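Local structure of isomaltose glucohydrolase (Kribbella flavida, 5Z3E) at residues 42-45 with 46-50; 381-384 with 385-389. The protein hydrolyses the alpha-1,6-glucosidic linkage of isomaltose from the non-reducing end, yielding beta-D-glucose and D-glucose during intracellular breakdown of a starch-derived cyclic tetrasaccharide. The protein carries 1 engineered substitution. One frame throughout, in Å; residues are numbered along the deposited sequence.

Contact 1: 42-45 with 46-50; sequences ARHS and HAVIT
H44 turns its imidazole along helix 32-52 so that one ring face lies over V48, with NE2 4.1 Å from V48 CB. The ring gets there because its CG stands anti to the backbone N (chi1 175°), beside its own carbonyl carbon, which sends the side chain toward the next turn. An apolar valine, making no polar demand, suits the place under the ring; it also touches D352 of a neighbouring loop. The chain of R43 bends at chi3, and NH1 comes obliquely to 4.1 Å from A47 CB, where a methyl leaves room for it, while NH2 forms a salt bridge with E40. On another side of the helix, H46 meets R43 through water. The water gives a hydrogen to R43 O at 2.8 Å and lies in the plane of the imidazole, 2.7 Å from H46 ND1, while NE2 reaches D89 and the ring stacks with Y87. One turn on, T50 OG1 donates to H46 O at 2.9 Å and sits above one face of the H46 ring, offset toward its rim; T50 N reaches the same oxygen from the opposite face of the carbonyl plane, so two bonds grip it. S45, small enough for a buried place, returns its hydroxyl to L41 O. Chemically, both H44 nitrogens are engaged, NE2 with D352 and ND1 with a citrate, probably from the crystallisation liquor, that R43 also binds. D352 would probably favour a protonated imidazole, the citrate adding to this only where bound and R43 opposing it.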
loop_
_atom_site.group_PDB
_atom_site.type_symbol
_atom_site.label_atom_id
_atom_site.label_comp_id
_atom_site.label_asym_id
_atom_site.label_seq_id
_atom_site.Cartn_x
_atom_site.Cartn_y
_atom_site.Cartn_z
ATOM N N ALA A 42 0.664 13.405 -14.814
ATOM C CA ALA A 42 -0.148 12.188 -14.905
ATOM C C ALA A 42 0.273 11.358 -16.110
ATOM O O ALA A 42 0.442 10.139 -16.003
ATOM C CB ALA A 42 -1.627 12.525 -14.948
ATOM N N ARG A 43 0.418 11.986 -17.273
ATOM C CA ARG A 43 0.841 11.269 -18.471
ATOM C C ARG A 43 2.195 10.633 -18.235
ATOM O O ARG A 43 2.415 9.466 -18.551
ATOM C CB ARG A 43 0.889 12.266 -19.672
ATOM C CG ARG A 43 1.190 11.619 -20.931
ATOM C CD ARG A 43 1.875 12.590 -21.905
ATOM N NE ARG A 43 3.189 13.048 -21.414
ATOM C CZ ARG A 43 4.280 12.275 -21.272
ATOM N NH1 ARG A 43 4.296 11.015 -21.659
ATOM N NH2 ARG A 43 5.384 12.799 -20.764
ATOM N N HIS A 44 3.140 11.393 -17.676
ATOM C CA HIS A 44 4.453 10.864 -17.397
ATOM C C HIS A 44 4.395 9.719 -16.396
ATOM O O HIS A 44 5.142 8.752 -16.527
ATOM C CB HIS A 44 5.389 11.969 -16.882
ATOM C CG HIS A 44 6.727 11.471 -16.470
ATOM N ND1 HIS A 44 7.677 11.031 -17.381
ATOM C CD2 HIS A 44 7.258 11.256 -15.244
ATOM C CE1 HIS A 44 8.732 10.593 -16.725
ATOM N NE2 HIS A 44 8.513 10.725 -15.434
ATOM N N SER A 45 3.523 9.823 -15.397
ATOM C CA SER A 45 3.386 8.761 -14.414
ATOM C C SER A 45 2.969 7.457 -15.075
ATOM O O SER A 45 3.510 6.389 -14.773
ATOM C CB SER A 45 2.377 9.154 -13.343
ATOM O OG SER A 45 2.878 10.188 -12.494
ATOM N N HIS A 46 1.963 7.509 -15.938
ATOM C CA HIS A 46 1.576 6.322 -16.674
ATOM C C HIS A 46 2.730 5.788 -17.504
ATOM O O HIS A 46 2.991 4.575 -17.542
ATOM C CB HIS A 46 0.373 6.618 -17.553
ATOM C CG HIS A 46 0.096 5.521 -18.531
ATOM N ND1 HIS A 46 0.506 5.568 -19.824
ATOM C CD2 HIS A 46 -0.526 4.325 -18.383
ATOM C CE1 HIS A 46 0.165 4.440 -20.422
ATOM N NE2 HIS A 46 -0.476 3.673 -19.579
ATOM N N ALA A 47 3.461 6.674 -18.190
ATOM C CA ALA A 47 4.540 6.255 -19.052
ATOM C C ALA A 47 5.668 5.602 -18.280
ATOM O O ALA A 47 6.193 4.576 -18.714
ATOM C CB ALA A 47 5.061 7.443 -19.871
ATOM N N VAL A 48 6.064 6.161 -17.158
ATOM C CA VAL A 48 7.207 5.628 -16.468
ATOM C C VAL A 48 6.857 4.286 -15.787
ATOM O O VAL A 48 7.686 3.383 -15.737
ATOM C CB VAL A 48 7.841 6.697 -15.555
ATOM C CG1 VAL A 48 6.977 6.924 -14.341
ATOM C CG2 VAL A 48 9.230 6.324 -15.126
ATOM N N ILE A 49 5.622 4.131 -15.316
ATOM C CA ILE A 49 5.203 2.858 -14.744
ATOM C C ILE A 49 5.194 1.776 -15.816
ATOM O O ILE A 49 5.725 0.672 -15.636
ATOM C CB ILE A 49 3.821 2.991 -14.068
ATOM C CG1 ILE A 49 3.914 3.809 -12.775
ATOM C CG2 ILE A 49 3.231 1.618 -13.801
ATOM C CD1 ILE A 49 2.589 4.320 -12.267
ATOM N N THR A 50 4.584 2.070 -16.951
ATOM C CA THR A 50 4.438 1.044 -17.984
ATOM C C THR A 50 5.746 0.752 -18.678
ATOM O O THR A 50 5.984 -0.391 -19.074
ATOM C CB THR A 50 3.311 1.364 -18.970
ATOM O OG1 THR A 50 3.562 2.620 -19.615
ATOM C CG2 THR A 50 1.965 1.378 -18.297
HETATM O O HOH W 1 1.327 8.015 -20.726
#

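Contact 2: 381-384 with 385-389; sequences LLWS and HGMYL
W383 and M387 lie side by side, one turn apart and pointing the same way from helix 382-394. The methionine reaches the pyrrole part of the indole: its CG touches W383 CD1 at 3.4 Å, and SD lies 3.4 Å from W383 NE1. The sulfur is at the ring edge, 4.5 Å from the centroid of the five-membered ring, a Met-aromatic contact. W383 has CG anti to its backbone N (chi1 -172°), which carries the indole along the helix toward M387; the thioether folds by turns at chi2 and chi3, and its flexibility lets it follow the rim of the indole. The helical bond from M387 N to W383 O, 2.9 Å long, brings the two residues one turn apart. H385 takes another direction, with CB 3.4 Å from L382 O and CD2 3.6 Å from L381 O; S45 OG of helix 32-52 is the polar partner of this buried imidazole. Further out, the indole ring meets F79 at a shallow angle between planes, and L318 packs against both W383 and M387. Were the indole cut back to an alanine, M387 SD would probably lose its aromatic edge and a gap would be likely to open beside F79. S384, compact and polar, bonds P354 O, and L381 at the N-cap touches A355, the engineered residue at the inferred proton-acceptor position. This is the first turn of the chain's last helix, consistent with the (α/α)6 barrel of family 15, and it starts beside the active site.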
loop_
_atom_site.group_PDB
_atom_site.type_symbol
_atom_site.label_atom_id
_atom_site.label_comp_id
_atom_site.label_asym_id
_atom_site.label_seq_id
_atom_site.Cartn_x
_atom_site.Cartn_y
_atom_site.Cartn_z
ATOM N N LEU A 381 10.209 6.262 -7.772
ATOM C CA LEU A 381 9.569 5.179 -7.041
ATOM C C LEU A 381 8.213 4.957 -7.716
ATOM O O LEU A 381 7.394 5.861 -7.769
ATOM C CB LEU A 381 9.359 5.566 -5.574
ATOM C CG LEU A 381 8.825 4.404 -4.739
ATOM C CD1 LEU A 381 9.905 3.384 -4.454
ATOM C CD2 LEU A 381 8.180 4.882 -3.445
ATOM N N LEU A 382 7.982 3.757 -8.259
ATOM C CA LEU A 382 6.738 3.566 -8.998
ATOM C C LEU A 382 5.506 3.836 -8.145
ATOM O O LEU A 382 4.547 4.425 -8.607
ATOM C CB LEU A 382 6.666 2.204 -9.687
ATOM C CG LEU A 382 7.257 2.132 -11.096
ATOM C CD1 LEU A 382 8.757 2.318 -11.097
ATOM C CD2 LEU A 382 6.881 0.845 -11.771
ATOM N N TRP A 383 5.556 3.431 -6.874
ATOM C CA TRP A 383 4.448 3.656 -5.956
ATOM C C TRP A 383 4.137 5.156 -5.819
ATOM O O TRP A 383 2.983 5.554 -5.733
ATOM C CB TRP A 383 4.776 2.984 -4.623
ATOM C CG TRP A 383 3.672 2.946 -3.591
ATOM C CD1 TRP A 383 2.376 3.323 -3.733
ATOM C CD2 TRP A 383 3.826 2.507 -2.232
ATOM N NE1 TRP A 383 1.711 3.159 -2.534
ATOM C CE2 TRP A 383 2.582 2.658 -1.594
ATOM C CE3 TRP A 383 4.907 2.031 -1.478
ATOM C CZ2 TRP A 383 2.392 2.379 -0.253
ATOM C CZ3 TRP A 383 4.709 1.776 -0.128
ATOM C CH2 TRP A 383 3.473 1.965 0.464
ATOM N N SER A 384 5.160 6.012 -5.839
ATOM C CA SER A 384 4.895 7.457 -5.831
ATOM C C SER A 384 4.015 7.863 -7.009
ATOM O O SER A 384 3.061 8.625 -6.847
ATOM C CB SER A 384 6.191 8.258 -5.884
ATOM O OG SER A 384 6.910 8.141 -4.690
ATOM N N HIS A 385 4.372 7.381 -8.191
ATOM C CA HIS A 385 3.595 7.646 -9.381
ATOM C C HIS A 385 2.201 7.044 -9.344
ATOM O O HIS A 385 1.235 7.663 -9.783
ATOM C CB HIS A 385 4.376 7.205 -10.623
ATOM C CG HIS A 385 5.558 8.087 -10.906
ATOM N ND1 HIS A 385 5.411 9.315 -11.525
ATOM C CD2 HIS A 385 6.874 7.975 -10.607
ATOM C CE1 HIS A 385 6.584 9.896 -11.600
ATOM N NE2 HIS A 385 7.508 9.116 -11.051
ATOM N N GLY A 386 2.097 5.816 -8.820
ATOM C CA GLY A 386 0.783 5.219 -8.690
ATOM C C GLY A 386 -0.133 6.019 -7.796
ATOM O O GLY A 386 -1.305 6.219 -8.115
ATOM N N MET A 387 0.396 6.464 -6.664
ATOM C CA MET A 387 -0.398 7.255 -5.740
ATOM C C MET A 387 -0.768 8.619 -6.312
ATOM O O MET A 387 -1.865 9.127 -6.074
ATOM C CB MET A 387 0.314 7.451 -4.404
ATOM C CG MET A 387 0.585 6.247 -3.626
ATOM S SD MET A 387 -0.932 5.272 -3.190
ATOM C CE MET A 387 -1.688 6.342 -2.043
ATOM N N TYR A 388 0.150 9.226 -7.066
ATOM C CA TYR A 388 -0.169 10.472 -7.756
ATOM C C TYR A 388 -1.369 10.270 -8.686
ATOM O O TYR A 388 -2.315 11.080 -8.693
ATOM C CB TYR A 388 1.042 10.970 -8.553
ATOM C CG TYR A 388 0.701 12.220 -9.321
ATOM C CD1 TYR A 388 0.713 13.446 -8.701
ATOM C CD2 TYR A 388 0.304 12.150 -10.652
ATOM C CE1 TYR A 388 0.339 14.584 -9.393
ATOM C CE2 TYR A 388 -0.084 13.261 -11.339
ATOM C CZ TYR A 388 -0.039 14.483 -10.739
ATOM O OH TYR A 388 -0.441 15.628 -11.399
ATOM N N LEU A 389 -1.345 9.182 -9.459
ATOM C CA LEU A 389 -2.460 8.890 -10.344
ATOM C C LEU A 389 -3.767 8.721 -9.594
ATOM O O LEU A 389 -4.815 9.197 -10.051
ATOM C CB LEU A 389 -2.166 7.664 -11.200
ATOM C CG LEU A 389 -1.103 7.864 -12.276
ATOM C CD1 LEU A 389 -0.843 6.550 -12.968
ATOM C CD2 LEU A 389 -1.555 8.923 -13.301
#

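From the N terminus the chain passes first through contact 1, on helix 32-52, and reaches contact 2 only near its end, at the start of helix 382-394. Each joins adjacent turns of one helix, so neither closes a loop, and the two follow in series without nesting or crossing. In space their centres are about 9 Å apart. S45 OG and H385 ND1, 2.8 Å from each other, form a probable hydrogen bond, and Y388 packs on A42 and S45. The two helices thereby bring the terminal regions together. Helix 74-87 packs against both, and residues 352-355 run from H44 and V48 of contact 1 to L381 of contact 2.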